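Local coordinates for protein ADP-ribosylating toxin CARDS (Mycoplasma pneumoniae, PDB 4TLV) that transfers the ADP-ribosyl group of NAD(+) to multiple target proteins in vitro and causes vacuolation of mammalian cells as the main virulence factor of its bacterium, at residues Asp101-Arg106 against Gly113-Ala118. Sequence-based numbering, arbitrary orientation.
Sequences DLMRQR and GDREMA. With GOL (glycerol), chain J.
Met-103 and Ala-118 meet on the buried side of this contact, where the small methyl of Ala-118 lets the thioether come unusually close: SD of Met-103 lies 3.2 Å from CB of Ala-118, a tight and probably strained packing. Val-108 and Phe-110 of strand 108-110 also touch Met-103. The two segments are the end of helix 92-104, closed by a Schellman motif at Arg-106, and the start of helix 115-126, whose N-cap Asp-114 accepts from Met-117 N; both belong to the mono-ADP-ribosyltransferase domain. Toward the exposed Arg-106 the contact becomes polar. Arg-115 runs across with CG anti to the backbone N (chi1 -177°), and a bend at chi3 (75°) turns its guanidinium edge to Met-103 O, 3.2 Å from NH1 and donating from above the carbonyl plane. The planar guanidinium of Arg-104 makes an offset stack on it (planes 15° apart), NH1 over its centre, 3.3 Å from Arg-115 CZ. Glycerol, probably from the crystallisation liquor, accepts from both arginines, Gln-119 from Arg-104 NH1, and the backbone O of Tyr-549 in the D3 domain from Arg-104 NH2. Arg-106 sits more loosely, its NH2 4.0 Å from Arg-115 NH2, while a water bridges Arg-115 NH1 to Arg-104 O.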
ATOM      1  N   ASP A 101      16.904   6.791   6.472  1.00 15.58           N
ATOM      2  CA  ASP A 101      17.268   7.500   7.690  1.00 15.78           C
ATOM      3  C   ASP A 101      18.792   7.458   7.896  1.00 16.66           C
ATOM      4  O   ASP A 101      19.433   8.494   7.997  1.00 19.41           O
ATOM      5  CB  ASP A 101      16.537   6.848   8.865  1.00 14.42           C
ATOM      6  CG  ASP A 101      16.890   7.455  10.208  1.00 20.67           C
ATOM      7  OD1 ASP A 101      17.252   8.649  10.269  1.00 21.63           O
ATOM      8  OD2 ASP A 101      16.763   6.731  11.222  1.00 17.79           O
ATOM      9  N   LEU A 102      19.369   6.262   7.937  1.00 15.25           N
ATOM     10  CA  LEU A 102      20.811   6.142   8.134  1.00 17.82           C
ATOM     11  C   LEU A 102      21.605   6.923   7.073  1.00 18.57           C
ATOM     12  O   LEU A 102      22.575   7.609   7.400  1.00 20.12           O
ATOM     13  CB  LEU A 102      21.236   4.678   8.176  1.00 16.06           C
ATOM     14  CG  LEU A 102      20.641   3.887   9.354  1.00 16.59           C
ATOM     15  CD1 LEU A 102      20.865   2.426   9.153  1.00 20.29           C
ATOM     16  CD2 LEU A 102      21.225   4.354  10.687  1.00 21.88           C
ATOM     17  N   MET A 103      21.200   6.819   5.809  1.00 17.33           N
ATOM     18  CA  MET A 103      21.852   7.562   4.737  1.00 15.94           C
ATOM     19  C   MET A 103      21.758   9.076   4.930  1.00 21.50           C
ATOM     20  O   MET A 103      22.735   9.784   4.709  1.00 19.13           O
ATOM     21  CB  MET A 103      21.317   7.148   3.359  1.00 20.60           C
ATOM     22  CG  MET A 103      21.686   5.712   2.994  1.00 18.10           C
ATOM     23  SD  MET A 103      21.269   5.309   1.289  1.00 23.55           S
ATOM     24  CE  MET A 103      19.572   5.872   1.222  1.00 20.55           C
ATOM     25  N   ARG A 104      20.595   9.579   5.341  1.00 15.38           N
ATOM     26  CA  ARG A 104      20.457  11.020   5.534  1.00 16.09           C
ATOM     27  C   ARG A 104      21.277  11.499   6.735  1.00 20.32           C
ATOM     28  O   ARG A 104      21.736  12.636   6.753  1.00 19.07           O
ATOM     29  CB  ARG A 104      19.000  11.438   5.741  1.00 15.58           C
ATOM     30  CG  ARG A 104      18.072  11.185   4.552  1.00 15.42           C
ATOM     31  CD  ARG A 104      18.621  11.703   3.218  1.00 16.64           C
ATOM     32  NE  ARG A 104      18.934  13.141   3.205  1.00 18.06           N
ATOM     33  CZ  ARG A 104      19.375  13.790   2.129  1.00 20.45           C
ATOM     34  NH1 ARG A 104      19.536  13.141   0.988  1.00 18.39           N
ATOM     35  NH2 ARG A 104      19.653  15.090   2.186  1.00 21.12           N
ATOM     36  N   GLN A 105      21.427  10.646   7.748  1.00 18.65           N
ATOM     37  CA  GLN A 105      22.179  11.022   8.948  1.00 21.84           C
ATOM     38  C   GLN A 105      23.665  10.741   8.750  1.00 21.33           C
ATOM     39  O   GLN A 105      24.463  10.948   9.659  1.00 27.06           O
ATOM     40  CB  GLN A 105      21.660  10.284  10.197  1.00 24.11           C
ATOM     41  CG  GLN A 105      20.203  10.591  10.572  1.00 24.53           C
ATOM     42  CD  GLN A 105      19.914  10.386  12.056  1.00 29.55           C
ATOM     43  OE1 GLN A 105      20.537  11.023  12.908  1.00 29.61           O
ATOM     44  NE2 GLN A 105      18.960   9.508  12.370  1.00 21.63           N
ATOM     45  N   ARG A 106      24.020  10.242   7.569  1.00 18.63           N
ATOM     46  CA  ARG A 106      25.407   9.957   7.197  1.00 22.64           C
ATOM     47  C   ARG A 106      26.068   8.823   8.003  1.00 28.51           C
ATOM     48  O   ARG A 106      27.218   8.934   8.434  1.00 26.04           O
ATOM     49  CB  ARG A 106      26.242  11.251   7.251  1.00 25.41           C
ATOM     50  CG  ARG A 106      25.712  12.326   6.301  1.00 31.15           C
ATOM     51  CD  ARG A 106      26.262  13.717   6.615  1.00 37.91           C
ATOM     52  NE  ARG A 106      25.798  14.699   5.637  1.00 50.90           N
ATOM     53  CZ  ARG A 106      25.971  14.575   4.321  1.00 51.43           C
ATOM     54  NH1 ARG A 106      26.596  13.508   3.828  1.00 49.92           N
ATOM     55  NH2 ARG A 106      25.520  15.515   3.493  1.00 51.42           N
ATOM     56  N   GLY A 113      28.285   1.917  -5.269  1.00 24.45           N
ATOM     57  CA  GLY A 113      27.251   2.913  -5.502  1.00 23.82           C
ATOM     58  C   GLY A 113      27.343   4.105  -4.564  1.00 23.38           C
ATOM     59  O   GLY A 113      28.380   4.351  -3.946  1.00 23.75           O
ATOM     60  N   ASP A 114      26.253   4.857  -4.456  1.00 19.64           N
ATOM     61  CA  ASP A 114      26.229   6.057  -3.627  1.00 20.93           C
ATOM     62  C   ASP A 114      24.817   6.396  -3.162  1.00 20.14           C
ATOM     63  O   ASP A 114      23.869   5.710  -3.515  1.00 19.71           O
ATOM     64  CB  ASP A 114      26.876   7.246  -4.353  1.00 18.84           C
ATOM     65  CG  ASP A 114      26.175   7.613  -5.677  1.00 26.98           C
ATOM     66  OD1 ASP A 114      24.963   7.339  -5.859  1.00 23.62           O
ATOM     67  OD2 ASP A 114      26.847   8.218  -6.544  1.00 29.68           O
ATOM     68  N   ARG A 115      24.683   7.460  -2.381  1.00 15.08           N
ATOM     69  CA  ARG A 115      23.392   7.795  -1.798  1.00 17.92           C
ATOM     70  C   ARG A 115      22.328   8.165  -2.845  1.00 21.17           C
ATOM     71  O   ARG A 115      21.168   7.786  -2.709  1.00 18.36           O
ATOM     72  CB  ARG A 115      23.518   8.898  -0.756  1.00 16.10           C
ATOM     73  CG  ARG A 115      22.180   9.217  -0.073  1.00 19.23           C
ATOM     74  CD  ARG A 115      22.354  10.162   1.075  1.00 18.91           C
ATOM     75  NE  ARG A 115      22.585  11.539   0.641  1.00 22.30           N
ATOM     76  CZ  ARG A 115      22.752  12.555   1.481  1.00 24.34           C
ATOM     77  NH1 ARG A 115      22.707  12.352   2.789  1.00 23.57           N
ATOM     78  NH2 ARG A 115      22.950  13.779   1.022  1.00 25.30           N
ATOM     79  N   GLU A 116      22.721   8.903  -3.877  1.00 18.68           N
ATOM     80  CA  GLU A 116      21.780   9.266  -4.934  1.00 22.71           C
ATOM     81  C   GLU A 116      21.161   8.004  -5.542  1.00 22.68           C
ATOM     82  O   GLU A 116      19.944   7.914  -5.705  1.00 17.65           O
ATOM     83  CB  GLU A 116      22.458  10.120  -6.016  1.00 26.61           C
ATOM     84  CG  GLU A 116      21.519  10.549  -7.151  1.00 34.55           C
ATOM     85  CD  GLU A 116      22.219  11.351  -8.258  1.00 52.04           C
ATOM     86  OE1 GLU A 116      23.460  11.519  -8.194  1.00 57.24           O
ATOM     87  OE2 GLU A 116      21.522  11.813  -9.194  1.00 48.95           O
ATOM     88  N   MET A 117      21.997   7.023  -5.858  1.00 17.67           N
ATOM     89  CA  MET A 117      21.510   5.760  -6.397  1.00 19.76           C
ATOM     90  C   MET A 117      20.621   5.010  -5.405  1.00 20.37           C
ATOM     91  O   MET A 117      19.606   4.429  -5.790  1.00 16.31           O
ATOM     92  CB  MET A 117      22.682   4.862  -6.800  1.00 22.11           C
ATOM     93  CG  MET A 117      23.518   5.402  -7.943  1.00 21.42           C
ATOM     94  SD  MET A 117      25.047   4.453  -8.154  1.00 32.26           S
ATOM     95  CE  MET A 117      24.433   2.816  -8.598  1.00 31.80           C
ATOM     96  N   ALA A 118      21.011   5.001  -4.132  1.00 17.73           N
ATOM     97  CA  ALA A 118      20.221   4.297  -3.125  1.00 18.55           C
ATOM     98  C   ALA A 118      18.841   4.935  -2.999  1.00 16.89           C
ATOM     99  O   ALA A 118      17.834   4.240  -2.829  1.00 16.11           O
ATOM    100  CB  ALA A 118      20.935   4.289  -1.776  1.00 16.30           C
TER
HETATM  101  C1  GOL J 604      22.413  14.033  -2.112  0.89 35.56           C
HETATM  102  O1  GOL J 604      22.218  12.633  -2.097  0.89 31.86           O
HETATM  103  C2  GOL J 604      21.110  14.753  -2.447  0.89 36.11           C
HETATM  104  O2  GOL J 604      20.009  14.035  -1.935  0.89 35.00           O
HETATM  105  C3  GOL J 604      21.121  16.133  -1.811  0.89 37.44           C
HETATM  106  O3  GOL J 604      20.741  16.037  -0.456  0.89 29.03           O
HETATM  107  O   HOH W   1      22.534  14.619   4.800  1.00 24.80           O